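PDB 2WNH: 3-phytase from Klebsiella pneumoniae, which probably hydrolyses phytate (inositol hexakisphosphate) at the 3-phosphate, as a member of the histidine acid phosphatase family. Local coordinates for residues I294-W305 with G313-L323. The protein carries 3 engineered substitutions. Numbering follows the deposited sequence. Where two conformers were deposited one is given.
Sequences IAMVRTLMNFSW and GNIPPGSSLVL
One face of the W305 indole carries G313 CA and, 3.1 Å above its plane toward the rim, R298 NH1; N314 O and I315 CG1 lie at its edge. The W305 edge also meets F303, whose own ring has W305 CE3 over the centre of one face and L321 CD1 at its edge. F340, from strand 334-342, stacks with the W305 ring. The indole donates NE1-H to N314 O over 2.9 Å, nearly straight (167°) and close to the ring plane, although it reaches the carbonyl from above its plane; this bond and the face contacts orient the ring. The R298 chain bends at chi2, bringing the edge of the guanidinium, NH1 foremost, down on the indole face. NH1 binds G313 O at 2.8 Å in the carbonyl plane, on a lone pair, while NH2 adds a weak bond to that oxygen and a salt bridge to D254. The bond from G313 N to W305 O (2.7 Å) ties the two ends of the intervening loop together. Farther along, I315 CD1 rests on A295 CB (3.8 Å), and its CG2 touches I294 CD1. L321 holds CG anti to the backbone N (chi1 -173°) and splits its methyls. CD1 meets the edge of the F303 ring at CE2; CD2 reaches V297 CG1 (3.7 Å) and, tip to tip, M301 SD in one of that residue's two conformers. Helix 291-301, closed by a Schellman motif at N302, thereby packs on strand 320-328, whose neighbours are strands 14-24 and 334-342: a buried helix-on-sheet layer of the alpha/beta domain characteristic of histidine acid phosphatases.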
loop_
_atom_site.group_PDB
_atom_site.type_symbol
_atom_site.label_atom_id
_atom_site.label_comp_id
_atom_site.label_asym_id
_atom_site.label_seq_id
_atom_site.Cartn_x
_atom_site.Cartn_y
_atom_site.Cartn_z
ATOM N N ILE B 294 -1.468 30.773 21.350
ATOM C CA ILE B 294 -2.847 30.295 21.307
ATOM C C ILE B 294 -3.718 30.933 22.384
ATOM O O ILE B 294 -4.824 31.371 22.100
ATOM C CB ILE B 294 -2.947 28.760 21.364
ATOM C CG1 ILE B 294 -2.286 28.187 20.105
ATOM C CG2 ILE B 294 -4.417 28.333 21.460
ATOM C CD1 ILE B 294 -2.076 26.654 20.105
ATOM N N ALA B 295 -3.201 30.995 23.614
ATOM C CA ALA B 295 -3.936 31.641 24.710
ATOM C C ALA B 295 -4.248 33.108 24.410
ATOM O O ALA B 295 -5.381 33.565 24.633
ATOM C CB ALA B 295 -3.169 31.506 26.024
ATOM N N MET B 296 -3.270 33.844 23.911
ATOM C CA MET B 296 -3.531 35.260 23.612
ATOM C C MET B 296 -4.571 35.424 22.514
ATOM O O MET B 296 -5.500 36.232 22.625
ATOM C CB MET B 296 -2.238 35.980 23.293
ATOM C CG MET B 296 -1.370 36.149 24.529
ATOM S SD MET B 296 0.188 36.971 24.187
ATOM C CE MET B 296 0.942 35.942 22.947
ATOM N N VAL B 297 -4.427 34.637 21.448
ATOM C CA VAL B 297 -5.405 34.661 20.368
ATOM C C VAL B 297 -6.834 34.325 20.828
ATOM O O VAL B 297 -7.781 35.056 20.491
ATOM C CB VAL B 297 -4.956 33.770 19.198
ATOM C CG1 VAL B 297 -6.064 33.700 18.145
ATOM C CG2 VAL B 297 -3.673 34.340 18.600
ATOM N N ARG B 298 -7.022 33.241 21.585
ATOM C CA ARG B 298 -8.364 32.882 22.030
ATOM C C ARG B 298 -8.922 33.936 22.983
ATOM O O ARG B 298 -10.117 34.171 23.001
ATOM C CB ARG B 298 -8.450 31.462 22.632
ATOM C CG ARG B 298 -7.561 31.191 23.843
ATOM C CD ARG B 298 -8.271 31.386 25.197
ATOM N NE ARG B 298 -7.313 31.160 26.287
ATOM C CZ ARG B 298 -6.974 29.949 26.736
ATOM N NH1 ARG B 298 -7.524 28.874 26.185
ATOM N NH2 ARG B 298 -6.079 29.803 27.726
ATOM N N THR B 299 -8.056 34.561 23.781
ATOM C CA THR B 299 -8.529 35.678 24.623
ATOM C C THR B 299 -9.096 36.830 23.792
ATOM O O THR B 299 -10.193 37.331 24.080
ATOM C CB THR B 299 -7.449 36.110 25.648
ATOM O OG1 THR B 299 -7.365 35.083 26.635
ATOM C CG2 THR B 299 -7.818 37.427 26.337
ATOM N N LEU B 300 -8.369 37.227 22.748
ATOM C CA LEU B 300 -8.841 38.289 21.849
ATOM C C LEU B 300 -10.122 37.890 21.128
ATOM O O LEU B 300 -11.014 38.719 20.891
ATOM C CB LEU B 300 -7.735 38.707 20.864
ATOM C CG LEU B 300 -6.478 39.337 21.484
ATOM C CD1 LEU B 300 -5.493 39.616 20.391
ATOM C CD2 LEU B 300 -6.840 40.601 22.239
ATOM N N MET B 301 -10.241 36.601 20.807
ATOM C CA MET B 301 -11.479 36.047 20.212
ATOM C C MET B 301 -12.639 35.987 21.188
ATOM O O MET B 301 -13.778 35.778 20.767
ATOM C CB MET B 301 -11.232 34.642 19.638
ATOM C CG MET B 301 -10.252 34.586 18.477
ATOM S SD MET B 301 -9.727 32.877 18.162
ATOM C CE MET B 301 -10.922 32.378 16.942
ATOM N N ASN B 302 -12.347 36.132 22.487
ATOM C CA ASN B 302 -13.338 35.879 23.550
ATOM C C ASN B 302 -13.912 34.455 23.467
ATOM O O ASN B 302 -15.112 34.226 23.621
ATOM C CB ASN B 302 -14.450 36.943 23.519
ATOM C CG ASN B 302 -15.042 37.232 24.897
ATOM O OD1 ASN B 302 -16.057 37.916 24.992
ATOM N ND2 ASN B 302 -14.411 36.748 25.957
ATOM N N PHE B 303 -13.029 33.497 23.185
ATOM C CA PHE B 303 -13.422 32.111 22.951
ATOM C C PHE B 303 -12.844 31.274 24.077
ATOM O O PHE B 303 -11.626 31.196 24.256
ATOM C CB PHE B 303 -12.923 31.651 21.552
ATOM C CG PHE B 303 -13.178 30.181 21.207
ATOM C CD1 PHE B 303 -14.251 29.451 21.737
ATOM C CD2 PHE B 303 -12.340 29.558 20.269
ATOM C CE1 PHE B 303 -14.436 28.094 21.381
ATOM C CE2 PHE B 303 -12.526 28.221 19.896
ATOM C CZ PHE B 303 -13.575 27.489 20.447
ATOM N N SER B 304 -13.743 30.649 24.825
ATOM C CA SER B 304 -13.377 29.803 25.950
ATOM C C SER B 304 -13.847 28.371 25.712
ATOM O O SER B 304 -14.911 28.151 25.133
ATOM C CB SER B 304 -14.001 30.352 27.239
ATOM O OG SER B 304 -13.616 29.577 28.368
ATOM N N TRP B 305 -13.051 27.408 26.150
ATOM C CA TRP B 305 -13.402 26.001 25.997
ATOM C C TRP B 305 -13.088 25.186 27.238
ATOM O O TRP B 305 -12.282 25.594 28.074
ATOM C CB TRP B 305 -12.679 25.386 24.783
ATOM C CG TRP B 305 -11.178 25.481 24.835
ATOM C CD1 TRP B 305 -10.330 24.708 25.589
ATOM C CD2 TRP B 305 -10.349 26.370 24.082
ATOM N NE1 TRP B 305 -9.016 25.092 25.366
ATOM C CE2 TRP B 305 -9.005 26.102 24.442
ATOM C CE3 TRP B 305 -10.610 27.372 23.132
ATOM C CZ2 TRP B 305 -7.929 26.786 23.877
ATOM C CZ3 TRP B 305 -9.550 28.043 22.571
ATOM C CH2 TRP B 305 -8.215 27.748 22.941
ATOM N N GLY B 313 -9.897 26.083 29.261
ATOM C CA GLY B 313 -8.899 26.750 28.447
ATOM C C GLY B 313 -7.583 26.046 28.220
ATOM O O GLY B 313 -6.696 26.619 27.559
ATOM N N ASN B 314 -7.434 24.832 28.757
ATOM C CA ASN B 314 -6.178 24.080 28.657
ATOM C C ASN B 314 -5.788 23.898 27.184
ATOM O O ASN B 314 -6.656 23.648 26.340
ATOM C CB ASN B 314 -6.286 22.711 29.339
ATOM C CG ASN B 314 -4.974 21.981 29.373
ATOM O OD1 ASN B 314 -4.593 21.310 28.410
ATOM N ND2 ASN B 314 -4.266 22.098 30.486
ATOM N N ILE B 315 -4.499 24.067 26.895
ATOM C CA ILE B 315 -3.950 23.908 25.543
ATOM C C ILE B 315 -2.918 22.745 25.524
ATOM O O ILE B 315 -1.734 22.940 25.837
ATOM C CB ILE B 315 -3.294 25.258 25.059
ATOM C CG1 ILE B 315 -4.290 26.427 25.127
ATOM C CG2 ILE B 315 -2.680 25.123 23.641
ATOM C CD1 ILE B 315 -3.585 27.803 25.376
ATOM N N PRO B 316 -3.369 21.515 25.200
ATOM C CA PRO B 316 -2.485 20.348 25.162
ATOM C C PRO B 316 -1.431 20.373 24.066
ATOM O O PRO B 316 -1.567 21.089 23.063
ATOM C CB PRO B 316 -3.466 19.183 24.921
ATOM C CG PRO B 316 -4.787 19.685 25.457
ATOM C CD PRO B 316 -4.773 21.126 24.974
ATOM N N PRO B 317 -0.353 19.599 24.239
ATOM C CA PRO B 317 0.642 19.522 23.154
ATOM C C PRO B 317 0.016 19.025 21.848
ATOM O O PRO B 317 -0.832 18.100 21.867
ATOM C CB PRO B 317 1.657 18.494 23.685
ATOM C CG PRO B 317 0.887 17.732 24.758
ATOM C CD PRO B 317 0.015 18.772 25.398
ATOM N N GLY B 318 0.420 19.640 20.743
ATOM C CA GLY B 318 -0.098 19.330 19.418
ATOM C C GLY B 318 -1.571 19.677 19.212
ATOM O O GLY B 318 -2.159 19.278 18.212
ATOM N N SER B 319 -2.175 20.426 20.138
ATOM C CA SER B 319 -3.549 20.888 19.963
ATOM C C SER B 319 -3.549 22.087 19.002
ATOM O O SER B 319 -2.491 22.667 18.743
ATOM C CB SER B 319 -4.140 21.300 21.313
ATOM O OG SER B 319 -3.483 22.466 21.811
ATOM N N SER B 320 -4.705 22.442 18.448
ATOM C CA SER B 320 -4.741 23.592 17.539
ATOM C C SER B 320 -6.072 24.326 17.533
ATOM O O SER B 320 -7.102 23.751 17.859
ATOM C CB SER B 320 -4.349 23.198 16.116
ATOM O OG SER B 320 -5.348 22.406 15.516
ATOM N N LEU B 321 -5.983 25.609 17.168
ATOM C CA LEU B 321 -7.110 26.490 16.926
ATOM C C LEU B 321 -7.266 26.562 15.405
ATOM O O LEU B 321 -6.295 26.810 14.677
ATOM C CB LEU B 321 -6.769 27.876 17.499
ATOM C CG LEU B 321 -7.851 28.937 17.508
ATOM C CD1 LEU B 321 -9.098 28.459 18.260
ATOM C CD2 LEU B 321 -7.246 30.168 18.204
ATOM N N VAL B 322 -8.483 26.341 14.923
ATOM C CA VAL B 322 -8.723 26.307 13.486
ATOM C C VAL B 322 -9.808 27.288 13.071
ATOM O O VAL B 322 -10.880 27.323 13.688
ATOM C CB VAL B 322 -9.104 24.884 12.987
ATOM C CG1 VAL B 322 -9.360 24.912 11.460
ATOM C CG2 VAL B 322 -8.023 23.855 13.346
ATOM N N LEU B 323 -9.551 28.012 11.973
ATOM C CA LEU B 323 -10.602 28.759 11.265
ATOM C C LEU B 323 -10.791 28.120 9.883
ATOM O O LEU B 323 -9.814 27.916 9.160
ATOM C CB LEU B 323 -10.170 30.204 11.047
ATOM C CG LEU B 323 -9.629 30.974 12.251
ATOM C CD1 LEU B 323 -9.140 32.369 11.795
ATOM C CD2 LEU B 323 -10.670 31.074 13.343
#